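Local structure of imidazolonepropionase (Unidentified, 2Q09) at residues 147-159 with 197-209. The protein catalyses the hydrolytic opening of the imidazolone ring of 4-imidazolone-5-propanoate to N-formimidoyl-L-glutamate, the third step of histidine degradation. Sequence-based numbering, arbitrary orientation.
Sequences TLEDELKMLRVAR and EIIPAAAEAGLAD
L148 and L152 pack on I198, A201 and A202 where residues 148-159 of helix 148-164 and 197-204 of helix 187-204 run in the same general direction, the axes of these short segments 9.9 Å apart at closest approach and crossing at -35°. L148 and I198 lie alongside each other, pointing opposite ways, with I198 CD1 ending 3.8 Å from L148 CA. L152 forks over the next turn: CD1 reaches I198 CG2 and A202 CB, while CD2 rests on A201 CB at 4.0 Å. Beyond a Schellman motif at G206, whose positive phi ends the second helix, L207 runs nearly perpendicular to L152 and puts CD1 3.8 Å from both L152 CG and R156 CG; its CB lies against L155 CD1. These are neighbouring outer helices of the amidohydrolase TIM barrel, following strands 135-141 and 168-176, and the 206-209 turn leads into strand 210-213. On the barrel side, the E151 carboxylate is directed to S142 OG and the backbone N of G143, G145 and L146, beside Y144, which lines the pocket of the bound inhibitor. At the far end both terminal nitrogens of R159, its chain folded about CB-CG, hold D209: NH1 to OD2 and NH2 to OD1, each 3.1 Å, with the guanidinium and carboxylate planes 61° apart. The NH2 bond is nearly straight (174°) and lies in the guanidinium plane, yet meets OD1 from above the carboxylate; NH2 also donates to G206 O at 3.1 Å. Replacing R159 with a leucine would probably leave the D209 carboxylate without its cationic mate and G206 O without this donor, although D209 OD2 also accepts from T171 N of strand 168-176.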
ATOM      1  N   THR A 147      -0.558   0.170 -22.240  1.00 24.65           N
ATOM      2  CA  THR A 147      -0.599   1.055 -23.412  1.00 25.97           C
ATOM      3  C   THR A 147      -0.489   2.412 -22.731  1.00 25.64           C
ATOM      4  O   THR A 147      -0.813   2.524 -21.549  1.00 25.73           O
ATOM      5  CB  THR A 147      -1.940   1.019 -24.193  1.00 26.18           C
ATOM      6  OG1 THR A 147      -2.945   1.723 -23.458  1.00 26.11           O
ATOM      7  CG2 THR A 147      -2.388  -0.426 -24.434  1.00 23.69           C
ATOM      8  N   LEU A 148      -0.038   3.438 -23.439  1.00 25.51           N
ATOM      9  CA  LEU A 148       0.076   4.743 -22.806  1.00 24.18           C
ATOM     10  C   LEU A 148      -1.274   5.241 -22.296  1.00 24.23           C
ATOM     11  O   LEU A 148      -1.405   5.584 -21.117  1.00 22.31           O
ATOM     12  CB  LEU A 148       0.680   5.765 -23.774  1.00 25.76           C
ATOM     13  CG  LEU A 148       1.014   7.144 -23.182  1.00 26.69           C
ATOM     14  CD1 LEU A 148       2.064   7.833 -24.050  1.00 26.62           C
ATOM     15  CD2 LEU A 148      -0.252   8.001 -23.077  1.00 26.59           C
ATOM     16  N   GLU A 149      -2.273   5.286 -23.172  1.00 23.69           N
ATOM     17  CA  GLU A 149      -3.589   5.777 -22.773  1.00 23.86           C
ATOM     18  C   GLU A 149      -4.240   4.982 -21.641  1.00 23.65           C
ATOM     19  O   GLU A 149      -4.853   5.557 -20.743  1.00 23.09           O
ATOM     20  CB  GLU A 149      -4.548   5.806 -23.969  1.00 26.34           C
ATOM     21  CG  GLU A 149      -4.181   6.831 -25.027  1.00 29.94           C
ATOM     22  CD  GLU A 149      -3.211   6.297 -26.065  1.00 31.65           C
ATOM     23  OE1 GLU A 149      -2.569   5.251 -25.823  1.00 31.32           O
ATOM     24  OE2 GLU A 149      -3.092   6.933 -27.133  1.00 34.12           O
ATOM     25  N   ASP A 150      -4.125   3.662 -21.684  1.00 23.26           N
ATOM     26  CA  ASP A 150      -4.756   2.857 -20.645  1.00 24.80           C
ATOM     27  C   ASP A 150      -4.052   2.961 -19.292  1.00 24.38           C
ATOM     28  O   ASP A 150      -4.707   2.950 -18.254  1.00 25.91           O
ATOM     29  CB  ASP A 150      -4.870   1.412 -21.116  1.00 23.13           C
ATOM     30  CG  ASP A 150      -5.825   1.269 -22.301  1.00 24.08           C
ATOM     31  OD1 ASP A 150      -7.031   1.545 -22.128  1.00 21.09           O
ATOM     32  OD2 ASP A 150      -5.374   0.901 -23.405  1.00 24.55           O
ATOM     33  N   GLU A 151      -2.727   3.079 -19.290  1.00 24.52           N
ATOM     34  CA  GLU A 151      -2.003   3.234 -18.029  1.00 24.23           C
ATOM     35  C   GLU A 151      -2.411   4.554 -17.351  1.00 24.32           C
ATOM     36  O   GLU A 151      -2.686   4.588 -16.154  1.00 23.82           O
ATOM     37  CB  GLU A 151      -0.485   3.208 -18.262  1.00 25.11           C
ATOM     38  CG  GLU A 151       0.072   1.822 -18.580  1.00 25.23           C
ATOM     39  CD  GLU A 151      -0.158   0.820 -17.452  1.00 27.81           C
ATOM     40  OE1 GLU A 151       0.166   1.146 -16.289  1.00 27.08           O
ATOM     41  OE2 GLU A 151      -0.653  -0.294 -17.724  1.00 27.08           O
ATOM     42  N   LEU A 152      -2.450   5.642 -18.115  1.00 22.81           N
ATOM     43  CA  LEU A 152      -2.839   6.937 -17.552  1.00 22.95           C
ATOM     44  C   LEU A 152      -4.316   6.950 -17.168  1.00 22.61           C
ATOM     45  O   LEU A 152      -4.718   7.657 -16.243  1.00 21.66           O
ATOM     46  CB  LEU A 152      -2.546   8.068 -18.542  1.00 24.04           C
ATOM     47  CG  LEU A 152      -1.143   8.685 -18.477  1.00 27.41           C
ATOM     48  CD1 LEU A 152      -0.081   7.621 -18.662  1.00 27.22           C
ATOM     49  CD2 LEU A 152      -1.022   9.771 -19.539  1.00 28.37           C
ATOM     50  N   LYS A 153      -5.122   6.166 -17.882  1.00 22.00           N
ATOM     51  CA  LYS A 153      -6.548   6.075 -17.587  1.00 23.69           C
ATOM     52  C   LYS A 153      -6.700   5.566 -16.153  1.00 21.59           C
ATOM     53  O   LYS A 153      -7.523   6.049 -15.390  1.00 21.47           O
ATOM     54  CB  LYS A 153      -7.217   5.100 -18.567  1.00 25.35           C
ATOM     55  CG  LYS A 153      -8.647   4.741 -18.228  1.00 26.02           C
ATOM     56  CD  LYS A 153      -9.297   3.899 -19.337  1.00 27.67           C
ATOM     57  CE  LYS A 153      -8.646   2.542 -19.489  1.00 26.00           C
ATOM     58  NZ  LYS A 153      -9.320   1.724 -20.543  1.00 26.46           N
HETATM   59  N   MSE A 154      -5.901   4.570 -15.798  1.00 21.93           N
HETATM   60  CA  MSE A 154      -5.952   4.007 -14.458  1.00 20.96           C
HETATM   61  C   MSE A 154      -5.518   5.034 -13.420  1.00 19.93           C
HETATM   62  O   MSE A 154      -6.139   5.164 -12.364  1.00 18.54           O
HETATM   63  CB  MSE A 154      -5.077   2.758 -14.383  1.00 22.49           C
HETATM   64  CG  MSE A 154      -5.636   1.624 -15.250  1.00 23.92           C
HETATM   65 SE   MSE A 154      -4.544   0.059 -15.225  1.00 27.64          SE
HETATM   66  CE  MSE A 154      -3.003   0.733 -16.089  1.00 33.78           C
ATOM     67  N   LEU A 155      -4.458   5.770 -13.726  1.00 19.49           N
ATOM     68  CA  LEU A 155      -3.978   6.791 -12.800  1.00 20.59           C
ATOM     69  C   LEU A 155      -5.034   7.871 -12.607  1.00 20.27           C
ATOM     70  O   LEU A 155      -5.182   8.407 -11.510  1.00 19.99           O
ATOM     71  CB  LEU A 155      -2.672   7.411 -13.310  1.00 20.40           C
ATOM     72  CG  LEU A 155      -1.512   6.435 -13.537  1.00 22.39           C
ATOM     73  CD1 LEU A 155      -0.297   7.210 -14.026  1.00 23.59           C
ATOM     74  CD2 LEU A 155      -1.178   5.696 -12.234  1.00 23.18           C
ATOM     75  N   ARG A 156      -5.767   8.197 -13.670  1.00 21.48           N
ATOM     76  CA  ARG A 156      -6.813   9.205 -13.551  1.00 22.72           C
ATOM     77  C   ARG A 156      -7.940   8.694 -12.662  1.00 21.02           C
ATOM     78  O   ARG A 156      -8.506   9.450 -11.884  1.00 19.85           O
ATOM     79  CB  ARG A 156      -7.361   9.593 -14.931  1.00 24.71           C
ATOM     80  CG  ARG A 156      -6.424  10.519 -15.711  1.00 29.47           C
ATOM     81  CD  ARG A 156      -7.150  11.210 -16.865  1.00 33.23           C
ATOM     82  NE  ARG A 156      -7.514  10.278 -17.925  1.00 35.52           N
ATOM     83  CZ  ARG A 156      -6.693   9.878 -18.885  1.00 36.72           C
ATOM     84  NH1 ARG A 156      -5.449  10.329 -18.937  1.00 36.45           N
ATOM     85  NH2 ARG A 156      -7.123   9.020 -19.794  1.00 36.81           N
ATOM     86  N   VAL A 157      -8.283   7.416 -12.790  1.00 20.23           N
ATOM     87  CA  VAL A 157      -9.337   6.851 -11.956  1.00 20.86           C
ATOM     88  C   VAL A 157      -8.885   6.917 -10.494  1.00 20.42           C
ATOM     89  O   VAL A 157      -9.686   7.200  -9.603  1.00 20.63           O
ATOM     90  CB  VAL A 157      -9.633   5.376 -12.319  1.00 21.43           C
ATOM     91  CG1 VAL A 157     -10.545   4.743 -11.258  1.00 21.57           C
ATOM     92  CG2 VAL A 157     -10.311   5.297 -13.683  1.00 22.54           C
ATOM     93  N   ALA A 158      -7.605   6.649 -10.259  1.00 20.46           N
ATOM     94  CA  ALA A 158      -7.066   6.691  -8.903  1.00 21.62           C
ATOM     95  C   ALA A 158      -7.237   8.101  -8.317  1.00 21.96           C
ATOM     96  O   ALA A 158      -7.714   8.256  -7.193  1.00 22.45           O
ATOM     97  CB  ALA A 158      -5.599   6.280  -8.906  1.00 20.60           C
ATOM     98  N   ARG A 159      -6.856   9.121  -9.081  1.00 22.06           N
ATOM     99  CA  ARG A 159      -7.016  10.500  -8.624  1.00 23.54           C
ATOM    100  C   ARG A 159      -8.493  10.776  -8.353  1.00 23.71           C
ATOM    101  O   ARG A 159      -8.824  11.456  -7.386  1.00 24.38           O
ATOM    102  CB  ARG A 159      -6.524  11.499  -9.681  1.00 23.57           C
ATOM    103  CG  ARG A 159      -5.022  11.517  -9.922  1.00 22.61           C
ATOM    104  CD  ARG A 159      -4.213  11.928  -8.684  1.00 25.27           C
ATOM    105  NE  ARG A 159      -2.804  12.103  -9.035  1.00 25.63           N
ATOM    106  CZ  ARG A 159      -1.782  11.949  -8.197  1.00 26.42           C
ATOM    107  NH1 ARG A 159      -1.991  11.612  -6.930  1.00 26.01           N
ATOM    108  NH2 ARG A 159      -0.539  12.123  -8.635  1.00 24.74           N
ATOM    109  N   GLU A 197       7.865   7.720 -23.481  1.00 30.02           N
ATOM    110  CA  GLU A 197       6.523   8.228 -23.707  1.00 28.22           C
ATOM    111  C   GLU A 197       5.596   8.195 -22.501  1.00 26.51           C
ATOM    112  O   GLU A 197       5.060   9.225 -22.097  1.00 26.36           O
ATOM    113  CB  GLU A 197       5.896   7.455 -24.868  1.00 27.53           C
ATOM    114  CG  GLU A 197       6.650   7.646 -26.180  1.00 31.91           C
ATOM    115  CD  GLU A 197       6.254   6.653 -27.258  1.00 33.85           C
ATOM    116  OE1 GLU A 197       5.103   6.174 -27.249  1.00 35.22           O
ATOM    117  OE2 GLU A 197       7.101   6.364 -28.127  1.00 34.98           O
ATOM    118  N   ILE A 198       5.407   7.015 -21.920  1.00 25.51           N
ATOM    119  CA  ILE A 198       4.500   6.893 -20.789  1.00 25.30           C
ATOM    120  C   ILE A 198       4.913   7.672 -19.538  1.00 24.73           C
ATOM    121  O   ILE A 198       4.121   8.453 -19.004  1.00 25.22           O
ATOM    122  CB  ILE A 198       4.261   5.415 -20.451  1.00 22.77           C
ATOM    123  CG1 ILE A 198       3.857   4.674 -21.739  1.00 24.19           C
ATOM    124  CG2 ILE A 198       3.145   5.291 -19.410  1.00 22.40           C
ATOM    125  CD1 ILE A 198       3.318   3.257 -21.540  1.00 21.52           C
ATOM    126  N   ILE A 199       6.135   7.471 -19.065  1.00 25.22           N
ATOM    127  CA  ILE A 199       6.579   8.201 -17.883  1.00 25.81           C
ATOM    128  C   ILE A 199       6.499   9.715 -18.140  1.00 26.06           C
ATOM    129  O   ILE A 199       5.965  10.463 -17.322  1.00 27.04           O
ATOM    130  CB  ILE A 199       8.008   7.757 -17.461  1.00 26.67           C
ATOM    131  CG1 ILE A 199       7.924   6.382 -16.785  1.00 27.37           C
ATOM    132  CG2 ILE A 199       8.635   8.777 -16.532  1.00 26.98           C
ATOM    133  CD1 ILE A 199       9.268   5.823 -16.279  1.00 26.80           C
ATOM    134  N   PRO A 200       7.009  10.186 -19.291  1.00 27.20           N
ATOM    135  CA  PRO A 200       6.938  11.629 -19.565  1.00 26.29           C
ATOM    136  C   PRO A 200       5.505  12.171 -19.585  1.00 25.96           C
ATOM    137  O   PRO A 200       5.229  13.231 -19.017  1.00 26.75           O
ATOM    138  CB  PRO A 200       7.627  11.756 -20.922  1.00 26.63           C
ATOM    139  CG  PRO A 200       8.693  10.711 -20.820  1.00 26.89           C
ATOM    140  CD  PRO A 200       7.934   9.526 -20.232  1.00 25.85           C
ATOM    141  N   ALA A 201       4.593  11.446 -20.230  1.00 24.65           N
ATOM    142  CA  ALA A 201       3.202  11.892 -20.306  1.00 24.73           C
ATOM    143  C   ALA A 201       2.541  11.866 -18.928  1.00 24.72           C
ATOM    144  O   ALA A 201       1.764  12.760 -18.573  1.00 21.96           O
ATOM    145  CB  ALA A 201       2.414  11.013 -21.279  1.00 23.64           C
ATOM    146  N   ALA A 202       2.852  10.833 -18.154  1.00 25.04           N
ATOM    147  CA  ALA A 202       2.282  10.694 -16.820  1.00 25.99           C
ATOM    148  C   ALA A 202       2.756  11.823 -15.916  1.00 25.77           C
ATOM    149  O   ALA A 202       1.971  12.400 -15.168  1.00 25.46           O
ATOM    150  CB  ALA A 202       2.665   9.336 -16.218  1.00 26.32           C
ATOM    151  N   ALA A 203       4.046  12.130 -15.991  1.00 26.61           N
ATOM    152  CA  ALA A 203       4.639  13.187 -15.179  1.00 26.85           C
ATOM    153  C   ALA A 203       4.096  14.556 -15.581  1.00 27.37           C
ATOM    154  O   ALA A 203       3.753  15.375 -14.727  1.00 28.60           O
ATOM    155  CB  ALA A 203       6.153  13.159 -15.328  1.00 26.26           C
ATOM    156  N   GLU A 204       4.017  14.795 -16.885  1.00 28.59           N
ATOM    157  CA  GLU A 204       3.506  16.060 -17.400  1.00 28.10           C
ATOM    158  C   GLU A 204       2.095  16.316 -16.879  1.00 28.61           C
ATOM    159  O   GLU A 204       1.733  17.454 -16.569  1.00 28.04           O
ATOM    160  CB  GLU A 204       3.492  16.019 -18.928  1.00 31.13           C
ATOM    161  CG  GLU A 204       2.979  17.279 -19.615  1.00 33.67           C
ATOM    162  CD  GLU A 204       3.840  18.503 -19.327  1.00 35.28           C
ATOM    163  OE1 GLU A 204       5.057  18.345 -19.098  1.00 37.26           O
ATOM    164  OE2 GLU A 204       3.300  19.624 -19.344  1.00 36.58           O
ATOM    165  N   ALA A 205       1.297  15.256 -16.777  1.00 26.91           N
ATOM    166  CA  ALA A 205      -0.074  15.397 -16.303  1.00 25.86           C
ATOM    167  C   ALA A 205      -0.175  15.339 -14.775  1.00 26.41           C
ATOM    168  O   ALA A 205      -1.264  15.484 -14.222  1.00 26.67           O
ATOM    169  CB  ALA A 205      -0.950  14.318 -16.924  1.00 26.58           C
ATOM    170  N   GLY A 206       0.956  15.132 -14.104  1.00 25.95           N
ATOM    171  CA  GLY A 206       0.954  15.051 -12.649  1.00 27.36           C
ATOM    172  C   GLY A 206       0.132  13.866 -12.166  1.00 27.83           C
ATOM    173  O   GLY A 206      -0.506  13.924 -11.111  1.00 28.96           O
ATOM    174  N   LEU A 207       0.158  12.780 -12.931  1.00 27.04           N
ATOM    175  CA  LEU A 207      -0.620  11.591 -12.595  1.00 25.78           C
ATOM    176  C   LEU A 207       0.089  10.508 -11.782  1.00 25.33           C
ATOM    177  O   LEU A 207      -0.573   9.621 -11.236  1.00 24.09           O
ATOM    178  CB  LEU A 207      -1.174  10.957 -13.875  1.00 25.34           C
ATOM    179  CG  LEU A 207      -2.276  11.737 -14.596  1.00 26.06           C
ATOM    180  CD1 LEU A 207      -2.700  10.984 -15.848  1.00 26.44           C
ATOM    181  CD2 LEU A 207      -3.471  11.911 -13.658  1.00 26.51           C
ATOM    182  N   ALA A 208       1.417  10.567 -11.695  1.00 24.34           N
ATOM    183  CA  ALA A 208       2.153   9.540 -10.962  1.00 26.64           C
ATOM    184  C   ALA A 208       3.013  10.054  -9.811  1.00 26.57           C
ATOM    185  O   ALA A 208       3.834  10.948  -9.995  1.00 28.47           O
ATOM    186  CB  ALA A 208       3.025   8.739 -11.933  1.00 25.19           C
ATOM    187  N   ASP A 209       2.822   9.481  -8.628  1.00 26.63           N
ATOM    188  CA  ASP A 209       3.606   9.871  -7.462  1.00 26.62           C
ATOM    189  C   ASP A 209       4.851   8.995  -7.381  1.00 27.16           C
ATOM    190  O   ASP A 209       5.821   9.352  -6.711  1.00 29.72           O
ATOM    191  CB  ASP A 209       2.784   9.725  -6.177  1.00 25.75           C
ATOM    192  CG  ASP A 209       1.577  10.634  -6.157  1.00 26.82           C
ATOM    193  OD1 ASP A 209       1.728  11.818  -6.532  1.00 26.48           O
ATOM    194  OD2 ASP A 209       0.483  10.172  -5.762  1.00 25.18           O
TER
HETATM  195  O   HOH W   1       0.113  13.248  -5.422  1.00 46.62           O